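Local coordinates for protein AP endonuclease, family 2 (Brucella melitensis biovar Abortus, PDB 3NGF) that probably interconverts hydroxypyruvate and tartronate semialdehyde as a manganese-binding TIM-barrel isomerase of the hyi family, although it is named an AP endonuclease, at residues V149-T154 and V163-A168; V182-Y187 and G205-V210; F67-G72 and L110-G115. All coordinates share one frame; numbering follows the deposited sequence.

How the contacts relate
From the N terminus, contact 3 comes first: it pairs strand 63-68 with strand 109-111 and closes a loop of 37 residues that includes helix 88-104. Contact 1 follows, a tight closure over eight residues in which the chain leaving strand 146-149 folds back on the start of helix 165-175. Contact 2 then joins strand 180-185 to strand 207-212 across 17 residues, mostly helical. The three closures run in series, with neither nesting nor crossing. Contacts 1 and 2 meet at the manganese, bound by E150 and D185, while H111 of contact 3 packs against E150 and Q183, bringing all three to one barrel mouth.

Contact 1: V149-T154 and V163-A168; sequences VEPLNT and VHQLEA. With MN (manganese (II) ion), chain C.
With CG of Q165 beside its backbone N (chi1 -58°) and the chain bent at chi2 (-65°), its amide comes against the CB-CG edge of the P151 ring. The side chains cross at about a right angle, and NE2 of Q165 lies 3.5 Å from CB of P151. A water accepts from NE2 of Q165 and donates to O of P151, the latter at 2.7 Å, so one solvent molecule joins helix start and loop. OE1 of Q165, by contrast, is buried without a polar partner in the model.

P151 is also met by the methyl of A168, CB to CG of the proline at 3.6 Å, one helical turn further on. V149 adds a looser apolar touch to that methyl. Toward the other end, V163 packs beside the backbone of L152; its CA lies 3.5 Å from O of L152, a CA-H...O contact. Its CG2 meets CG2 of T154 at 3.8 Å, the two side chains again crossing steeply.

H164 occupies the N-cap position, and its carbonyl receives the N-H of A168. The side chain of H164 and the backbone N of Q165 both bond to the carboxylate of D193.

E150 points away from this packing. Its extended chain carries OE2 to the manganese at 2.2 Å, while OE1 lies beside a water that is itself a metal ligand, too close for the hydrogen bond to be read with confidence; D185, Q211 and E247 complete the protein ligands. A predicted proton donor/acceptor thus stands next to P151, the residue packed against the helix. This is a beta-to-alpha loop of a TIM barrel, with a metal ligand just beyond the strand's C-terminal end.

Contact 2: V182-Y187 and G205-V210; sequences VQLDLY and GAFSHV. With MN (manganese (II) ion), chain C.
L184 and F207 set the orientation of this contact: the leucine side chain slants across the phenylalanine, with CD2 over the centre of one ring face. The distance from CD2 of L184 to the F207 centroid is 3.9 Å, only 7° off the ring normal, which defines a CH-pi contact. F207 places CG between its backbone N and carbonyl carbon (chi1 60°), a torsion that puts the ring where CD2 of L184 lies over its face; the ring also meets that of Y240. V182 shares this side of the sheet, as does V210, whose CG1 touches CD1 of L186 at 4.0 Å.

The other side carries Q183 and H209, which run alongside each other and point the same way. Their amide and imidazole planes stand 85° apart, and CG of Q183 approaches the ring edge at CD2 of H209. Their polar ends have separate partners: NE2 of Q183 bonds to the metal ligand Q211, and NE2 of H209 to E41.

Three backbone bonds fix the parallel pairing. N of V182 gives to O of A206 at 3.0 Å; N of S208 gives to O of V182 at 3.1 Å; and N of L184 gives to O of H209 at 2.9 Å. The chain turns a corner at S208, the donor of the second bond.

At the strand's end D185 binds manganese through OD2, at 2.2 Å. OD1 accepts a weak capping bond from the N-H of Y187, opening helix 186-192. The chemistry implies a division of labour: apolar packing lies on the L184 and F207 side, while on the Q183 side NE2 of Q183 gives to OE1 of Q211, the same atom that binds the manganese, and so probably helps orient that metal ligand.

Contact 3: F67-G72 and L110-G115; sequences FNMPPG and LHAMSG
The F67 ring receives CD2 of L110 over one face, offset toward the rim: CD2 lies 3.6 Å from the ring centroid and 17° off its normal, a CH-pi contact. The H111 imidazole is approached differently. OD1 of N68 comes to its edge near the ring plane, accepting a weak, bent bond from ND1 of H111 at 3.3 Å (131° at the hydrogen), while CG of M113 lies over one ring face, offset toward the rim. The N68 amide plane stands 82° from that of the imidazole, although both side chains point the same way. ND2 of N68 passes SD of M113.

Two backbone bonds bracket the pairing of N68 with H111: N of H111 gives to O of F67 at 3.0 Å, and N of M69 gives to O of H111 at 2.9 Å. The extended chain of M69 then lays SD against CB of A112 at 3.7 Å, and its CE crosses to CD1 of L110.

Beyond the paired residues the chains separate, and a water accepts from N of M113 and lies 2.9 Å from O of M69, to which it may donate.

Helices 88-104 and 122-140 cover the M69 and L110 side, whereas H111 packs on the metal ligand E150. The arrangement is that of adjacent parallel strands in a TIM barrel, diverging into loops at the C-terminal mouth where the manganese site lies.

Contact 1: V149-T154 and V163-A168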
loop_
_atom_site.group_PDB
_atom_site.type_symbol
_atom_site.label_atom_id
_atom_site.label_comp_id
_atom_site.label_asym_id
_atom_site.label_seq_id
_atom_site.Cartn_x
_atom_site.Cartn_y
_atom_site.Cartn_z
ATOM N N VAL A 149 -2.968 0.037 7.598
ATOM C CA VAL A 149 -4.358 -0.044 7.157
ATOM C C VAL A 149 -4.511 0.946 6.015
ATOM O O VAL A 149 -4.066 2.102 6.127
ATOM C CB VAL A 149 -5.363 0.286 8.317
ATOM C CG1 VAL A 149 -5.009 1.608 9.073
ATOM C CG2 VAL A 149 -6.847 0.325 7.794
ATOM N N GLU A 150 -5.137 0.500 4.922
ATOM C CA GLU A 150 -5.349 1.349 3.735
ATOM C C GLU A 150 -6.826 1.579 3.457
ATOM O O GLU A 150 -7.509 0.665 2.986
ATOM C CB GLU A 150 -4.765 0.730 2.478
ATOM C CG GLU A 150 -4.742 1.719 1.297
ATOM C CD GLU A 150 -4.437 1.108 -0.066
ATOM O OE1 GLU A 150 -4.272 -0.112 -0.231
ATOM O OE2 GLU A 150 -4.354 1.911 -1.002
ATOM N N PRO A 151 -7.313 2.796 3.718
ATOM C CA PRO A 151 -8.680 3.121 3.251
ATOM C C PRO A 151 -8.771 3.010 1.732
ATOM O O PRO A 151 -7.891 3.495 1.019
ATOM C CB PRO A 151 -8.869 4.572 3.714
ATOM C CG PRO A 151 -7.913 4.727 4.851
ATOM C CD PRO A 151 -6.731 3.890 4.504
ATOM N N LEU A 152 -9.846 2.387 1.254
ATOM C CA LEU A 152 -10.093 2.244 -0.171
ATOM C C LEU A 152 -11.230 3.208 -0.568
ATOM O O LEU A 152 -11.388 4.271 0.065
ATOM C CB LEU A 152 -10.323 0.780 -0.511
ATOM C CG LEU A 152 -9.159 -0.155 -0.100
ATOM C CD1 LEU A 152 -9.448 -1.587 -0.525
ATOM C CD2 LEU A 152 -7.789 0.326 -0.667
ATOM N N ASN A 153 -11.938 2.941 -1.650
ATOM C CA ASN A 153 -13.112 3.738 -1.977
ATOM C C ASN A 153 -14.253 2.802 -2.354
ATOM O O ASN A 153 -14.018 1.653 -2.738
ATOM C CB ASN A 153 -12.785 4.757 -3.074
ATOM C CG ASN A 153 -12.754 4.147 -4.458
ATOM O OD1 ASN A 153 -13.810 3.856 -5.054
ATOM N ND2 ASN A 153 -11.549 3.977 -5.004
ATOM N N THR A 154 -15.482 3.309 -2.271
ATOM C CA THR A 154 -16.688 2.490 -2.394
ATOM C C THR A 154 -17.120 2.249 -3.847
ATOM O O THR A 154 -18.031 1.458 -4.121
ATOM C CB THR A 154 -17.857 3.142 -1.620
ATOM O OG1 THR A 154 -18.016 4.493 -2.049
ATOM C CG2 THR A 154 -17.579 3.149 -0.128
ATOM N N VAL A 163 -12.960 2.993 4.379
ATOM C CA VAL A 163 -12.925 3.828 3.162
ATOM C C VAL A 163 -12.765 5.331 3.461
ATOM O O VAL A 163 -12.918 6.172 2.551
ATOM C CB VAL A 163 -14.186 3.557 2.275
ATOM C CG1 VAL A 163 -14.230 2.098 1.834
ATOM C CG2 VAL A 163 -15.484 3.900 2.996
ATOM N N HIS A 164 -12.481 5.695 4.720
ATOM C CA HIS A 164 -12.256 7.104 5.087
ATOM C C HIS A 164 -10.971 7.274 5.878
ATOM O O HIS A 164 -10.667 6.470 6.791
ATOM C CB HIS A 164 -13.446 7.683 5.854
ATOM C CG HIS A 164 -14.680 7.818 5.024
ATOM N ND1 HIS A 164 -14.844 8.837 4.114
ATOM C CD2 HIS A 164 -15.806 7.073 4.967
ATOM C CE1 HIS A 164 -16.013 8.703 3.512
ATOM N NE2 HIS A 164 -16.617 7.640 4.012
ATOM N N GLN A 165 -10.206 8.308 5.526
ATOM C CA GLN A 165 -8.856 8.506 6.113
ATOM C C GLN A 165 -8.819 8.803 7.609
ATOM O O GLN A 165 -8.083 8.145 8.344
ATOM C CB GLN A 165 -8.076 9.598 5.356
ATOM C CG GLN A 165 -7.897 9.348 3.886
ATOM C CD GLN A 165 -7.030 8.126 3.584
ATOM O OE1 GLN A 165 -6.103 7.796 4.343
ATOM N NE2 GLN A 165 -7.307 7.477 2.456
ATOM N N LEU A 166 -9.552 9.814 8.071
ATOM C CA LEU A 166 -9.487 10.166 9.489
ATOM C C LEU A 166 -10.149 9.081 10.356
ATOM O O LEU A 166 -9.772 8.887 11.519
ATOM C CB LEU A 166 -10.104 11.548 9.744
ATOM C CG LEU A 166 -9.385 12.744 9.111
ATOM C CD1 LEU A 166 -10.103 14.023 9.525
ATOM C CD2 LEU A 166 -7.938 12.801 9.532
ATOM N N GLU A 167 -11.111 8.357 9.793
ATOM C CA GLU A 167 -11.707 7.220 10.495
ATOM C C GLU A 167 -10.619 6.166 10.730
ATOM O O GLU A 167 -10.560 5.549 11.803
ATOM C CB GLU A 167 -12.834 6.631 9.671
ATOM C CG GLU A 167 -13.483 5.418 10.286
ATOM C CD GLU A 167 -14.660 4.892 9.479
ATOM O OE1 GLU A 167 -14.918 5.386 8.347
ATOM O OE2 GLU A 167 -15.337 3.971 9.998
ATOM N N ALA A 168 -9.760 5.966 9.732
ATOM C CA ALA A 168 -8.661 4.997 9.859
ATOM C C ALA A 168 -7.650 5.464 10.909
ATOM O O ALA A 168 -7.130 4.651 11.694
ATOM C CB ALA A 168 -7.955 4.750 8.500
HETATM MN MN MN C . -3.633 1.630 -3.015
HETATM O O HOH W 1 -2.955 -0.609 -2.230
HETATM O O HOH W 2 -5.726 5.108 1.384
HETATM O O HOH W 3 -5.458 0.541 -3.808
#

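Contact 2: V182-Y187 and G205-V210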
loop_
_atom_site.group_PDB
_atom_site.type_symbol
_atom_site.label_atom_id
_atom_site.label_comp_id
_atom_site.label_asym_id
_atom_site.label_seq_id
_atom_site.Cartn_x
_atom_site.Cartn_y
_atom_site.Cartn_z
ATOM N N VAL A 182 -1.346 4.467 8.838
ATOM C CA VAL A 182 -2.229 4.517 7.685
ATOM C C VAL A 182 -1.407 4.524 6.393
ATOM O O VAL A 182 -0.320 5.132 6.319
ATOM C CB VAL A 182 -3.095 5.780 7.738
ATOM C CG1 VAL A 182 -4.026 5.896 6.472
ATOM C CG2 VAL A 182 -3.948 5.781 9.030
ATOM N N GLN A 183 -1.903 3.792 5.397
ATOM C CA GLN A 183 -1.404 3.853 4.035
ATOM C C GLN A 183 -2.321 4.831 3.281
ATOM O O GLN A 183 -3.496 4.542 3.062
ATOM C CB GLN A 183 -1.453 2.462 3.419
ATOM C CG GLN A 183 -0.966 2.352 1.969
ATOM C CD GLN A 183 -0.821 0.922 1.529
ATOM O OE1 GLN A 183 -0.468 0.053 2.315
ATOM N NE2 GLN A 183 -1.068 0.663 0.250
ATOM N N LEU A 184 -1.781 5.994 2.939
ATOM C CA LEU A 184 -2.543 7.096 2.325
ATOM C C LEU A 184 -2.413 7.040 0.794
ATOM O O LEU A 184 -1.419 7.524 0.223
ATOM C CB LEU A 184 -1.996 8.420 2.869
ATOM C CG LEU A 184 -2.549 9.738 2.325
ATOM C CD1 LEU A 184 -4.072 9.765 2.414
ATOM C CD2 LEU A 184 -1.906 10.964 3.025
ATOM N N ASP A 185 -3.381 6.403 0.149
ATOM C CA ASP A 185 -3.479 6.361 -1.315
ATOM C C ASP A 185 -4.348 7.567 -1.726
ATOM O O ASP A 185 -5.561 7.659 -1.378
ATOM C CB ASP A 185 -4.050 5.001 -1.730
ATOM C CG ASP A 185 -4.183 4.817 -3.238
ATOM O OD1 ASP A 185 -4.426 5.803 -3.932
ATOM O OD2 ASP A 185 -4.101 3.670 -3.745
ATOM N N LEU A 186 -3.714 8.524 -2.398
ATOM C CA LEU A 186 -4.367 9.817 -2.633
ATOM C C LEU A 186 -5.486 9.692 -3.654
ATOM O O LEU A 186 -6.419 10.522 -3.717
ATOM C CB LEU A 186 -3.331 10.875 -3.037
ATOM C CG LEU A 186 -2.387 11.286 -1.915
ATOM C CD1 LEU A 186 -1.262 12.149 -2.467
ATOM C CD2 LEU A 186 -3.151 12.011 -0.776
ATOM N N TYR A 187 -5.401 8.656 -4.475
ATOM C CA TYR A 187 -6.499 8.324 -5.388
ATOM C C TYR A 187 -7.777 8.009 -4.557
ATOM O O TYR A 187 -8.866 8.575 -4.801
ATOM C CB TYR A 187 -6.067 7.140 -6.291
ATOM C CG TYR A 187 -7.174 6.511 -7.099
ATOM C CD1 TYR A 187 -7.567 7.042 -8.316
ATOM C CD2 TYR A 187 -7.815 5.366 -6.651
ATOM C CE1 TYR A 187 -8.613 6.468 -9.059
ATOM C CE2 TYR A 187 -8.825 4.773 -7.387
ATOM C CZ TYR A 187 -9.239 5.332 -8.568
ATOM O OH TYR A 187 -10.256 4.719 -9.272
ATOM N N GLY A 205 2.535 12.640 10.394
ATOM C CA GLY A 205 3.069 11.695 11.391
ATOM C C GLY A 205 2.229 10.435 11.596
ATOM O O GLY A 205 2.606 9.581 12.412
ATOM N N ALA A 206 1.111 10.294 10.876
ATOM C CA ALA A 206 0.214 9.115 11.028
ATOM C C ALA A 206 0.099 8.254 9.763
ATOM O O ALA A 206 -0.590 7.243 9.774
ATOM C CB ALA A 206 -1.175 9.558 11.476
ATOM N N PHE A 207 0.774 8.633 8.681
ATOM C CA PHE A 207 0.842 7.791 7.492
ATOM C C PHE A 207 2.284 7.439 7.179
ATOM O O PHE A 207 3.153 8.304 7.242
ATOM C CB PHE A 207 0.116 8.427 6.272
ATOM C CG PHE A 207 0.661 9.752 5.850
ATOM C CD1 PHE A 207 0.221 10.930 6.448
ATOM C CD2 PHE A 207 1.586 9.840 4.816
ATOM C CE1 PHE A 207 0.736 12.167 6.062
ATOM C CE2 PHE A 207 2.099 11.073 4.430
ATOM C CZ PHE A 207 1.670 12.235 5.057
ATOM N N SER A 208 2.534 6.159 6.862
ATOM C CA SER A 208 3.900 5.653 6.625
ATOM C C SER A 208 4.151 5.295 5.159
ATOM O O SER A 208 5.265 4.910 4.794
ATOM C CB SER A 208 4.187 4.431 7.490
ATOM O OG SER A 208 4.189 4.786 8.853
ATOM N N HIS A 209 3.115 5.417 4.336
ATOM C CA HIS A 209 3.239 5.155 2.919
ATOM C C HIS A 209 2.172 5.982 2.227
ATOM O O HIS A 209 1.110 6.250 2.802
ATOM C CB HIS A 209 3.091 3.669 2.605
ATOM C CG HIS A 209 3.505 3.304 1.207
ATOM N ND1 HIS A 209 4.759 3.576 0.711
ATOM C CD2 HIS A 209 2.814 2.730 0.192
ATOM C CE1 HIS A 209 4.821 3.189 -0.558
ATOM N NE2 HIS A 209 3.654 2.665 -0.893
ATOM N N VAL A 210 2.491 6.383 1.011
ATOM C CA VAL A 210 1.628 7.178 0.161
ATOM C C VAL A 210 1.609 6.464 -1.201
ATOM O O VAL A 210 2.600 5.888 -1.624
ATOM C CB VAL A 210 2.139 8.631 0.026
ATOM C CG1 VAL A 210 1.285 9.433 -1.015
ATOM C CG2 VAL A 210 2.155 9.333 1.386
HETATM MN MN MN C . -3.633 1.630 -3.015
HETATM O O HOH W 1 -2.955 -0.609 -2.230
HETATM O O HOH W 3 -5.458 0.541 -3.808
#

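Contact 3: F67-G72 and L110-G115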
loop_
_atom_site.group_PDB
_atom_site.type_symbol
_atom_site.label_atom_id
_atom_site.label_comp_id
_atom_site.label_asym_id
_atom_site.label_seq_id
_atom_site.Cartn_x
_atom_site.Cartn_y
_atom_site.Cartn_z
ATOM N N PHE A 67 4.434 -4.574 0.516
ATOM C CA PHE A 67 3.511 -5.536 -0.081
ATOM C C PHE A 67 2.424 -5.907 0.935
ATOM O O PHE A 67 2.415 -5.404 2.077
ATOM C CB PHE A 67 4.206 -6.765 -0.687
ATOM C CG PHE A 67 5.016 -7.578 0.302
ATOM C CD1 PHE A 67 4.417 -8.650 0.983
ATOM C CD2 PHE A 67 6.342 -7.258 0.563
ATOM C CE1 PHE A 67 5.154 -9.422 1.905
ATOM C CE2 PHE A 67 7.087 -8.002 1.444
ATOM C CZ PHE A 67 6.501 -9.084 2.122
ATOM N N ASN A 68 1.447 -6.673 0.480
ATOM C CA ASN A 68 0.296 -7.007 1.329
ATOM C C ASN A 68 0.450 -8.359 1.976
ATOM O O ASN A 68 1.032 -9.285 1.400
ATOM C CB ASN A 68 -0.996 -7.038 0.521
ATOM C CG ASN A 68 -1.345 -5.728 -0.109
ATOM O OD1 ASN A 68 -0.636 -4.744 0.027
ATOM N ND2 ASN A 68 -2.483 -5.709 -0.831
ATOM N N MET A 69 -0.139 -8.504 3.158
ATOM C CA MET A 69 -0.306 -9.820 3.757
ATOM C C MET A 69 -1.290 -10.671 2.916
ATOM O O MET A 69 -2.069 -10.123 2.128
ATOM C CB MET A 69 -0.801 -9.669 5.197
ATOM C CG MET A 69 0.111 -8.822 6.078
ATOM S SD MET A 69 -0.393 -8.905 7.785
ATOM C CE MET A 69 0.991 -8.094 8.612
ATOM N N PRO A 70 -1.269 -12.003 3.079
ATOM C CA PRO A 70 -2.188 -12.844 2.291
ATOM C C PRO A 70 -3.644 -12.366 2.464
ATOM O O PRO A 70 -4.061 -12.033 3.587
ATOM C CB PRO A 70 -1.974 -14.237 2.873
ATOM C CG PRO A 70 -0.593 -14.217 3.421
ATOM C CD PRO A 70 -0.337 -12.811 3.886
ATOM N N PRO A 71 -4.411 -12.313 1.373
ATOM C CA PRO A 71 -5.764 -11.739 1.413
ATOM C C PRO A 71 -6.922 -12.722 1.654
ATOM O O PRO A 71 -8.079 -12.295 1.743
ATOM C CB PRO A 71 -5.889 -11.180 0.013
ATOM C CG PRO A 71 -5.195 -12.173 -0.807
ATOM C CD PRO A 71 -4.018 -12.637 -0.005
ATOM N N GLY A 72 -6.612 -14.009 1.756
ATOM C CA GLY A 72 -7.638 -15.066 1.714
ATOM C C GLY A 72 -7.846 -15.539 0.283
ATOM O O GLY A 72 -6.923 -15.497 -0.518
ATOM N N LEU A 110 4.191 -3.457 5.705
ATOM C CA LEU A 110 3.247 -4.445 5.199
ATOM C C LEU A 110 1.840 -3.901 5.350
ATOM O O LEU A 110 1.520 -3.326 6.404
ATOM C CB LEU A 110 3.343 -5.751 5.970
ATOM C CG LEU A 110 4.675 -6.480 5.883
ATOM C CD1 LEU A 110 4.714 -7.626 6.915
ATOM C CD2 LEU A 110 4.843 -7.008 4.469
ATOM N N HIS A 111 1.018 -4.078 4.325
ATOM C CA HIS A 111 -0.393 -3.725 4.369
ATOM C C HIS A 111 -1.239 -4.956 4.742
ATOM O O HIS A 111 -1.217 -5.973 4.036
ATOM C CB HIS A 111 -0.807 -3.136 3.015
ATOM C CG HIS A 111 -2.278 -2.951 2.820
ATOM N ND1 HIS A 111 -2.854 -2.934 1.566
ATOM C CD2 HIS A 111 -3.290 -2.768 3.699
ATOM C CE1 HIS A 111 -4.153 -2.729 1.684
ATOM N NE2 HIS A 111 -4.445 -2.628 2.965
ATOM N N ALA A 112 -1.956 -4.870 5.855
ATOM C CA ALA A 112 -2.911 -5.912 6.246
ATOM C C ALA A 112 -4.313 -5.519 5.794
ATOM O O ALA A 112 -4.890 -4.572 6.334
ATOM C CB ALA A 112 -2.873 -6.104 7.753
ATOM N N MET A 113 -4.852 -6.247 4.824
ATOM C CA MET A 113 -6.189 -5.989 4.291
ATOM C C MET A 113 -7.281 -6.422 5.285
ATOM O O MET A 113 -7.111 -7.382 6.051
ATOM C CB MET A 113 -6.366 -6.698 2.945
ATOM C CG MET A 113 -5.368 -6.221 1.856
ATOM S SD MET A 113 -5.895 -6.805 0.241
ATOM C CE MET A 113 -7.277 -5.746 -0.110
ATOM N N SER A 114 -8.400 -5.712 5.259
ATOM C CA SER A 114 -9.439 -5.866 6.280
ATOM C C SER A 114 -10.626 -6.748 5.889
ATOM O O SER A 114 -11.261 -7.353 6.759
ATOM C CB SER A 114 -9.952 -4.493 6.757
ATOM O OG SER A 114 -9.034 -3.877 7.650
ATOM N N GLY A 115 -10.965 -6.778 4.602
ATOM C CA GLY A 115 -12.061 -7.609 4.113
ATOM C C GLY A 115 -13.276 -6.781 3.748
ATOM O O GLY A 115 -13.390 -5.608 4.130
HETATM O O HOH W 4 -4.094 -8.760 3.686
HETATM O O HOH W 5 -5.945 -9.947 5.514
#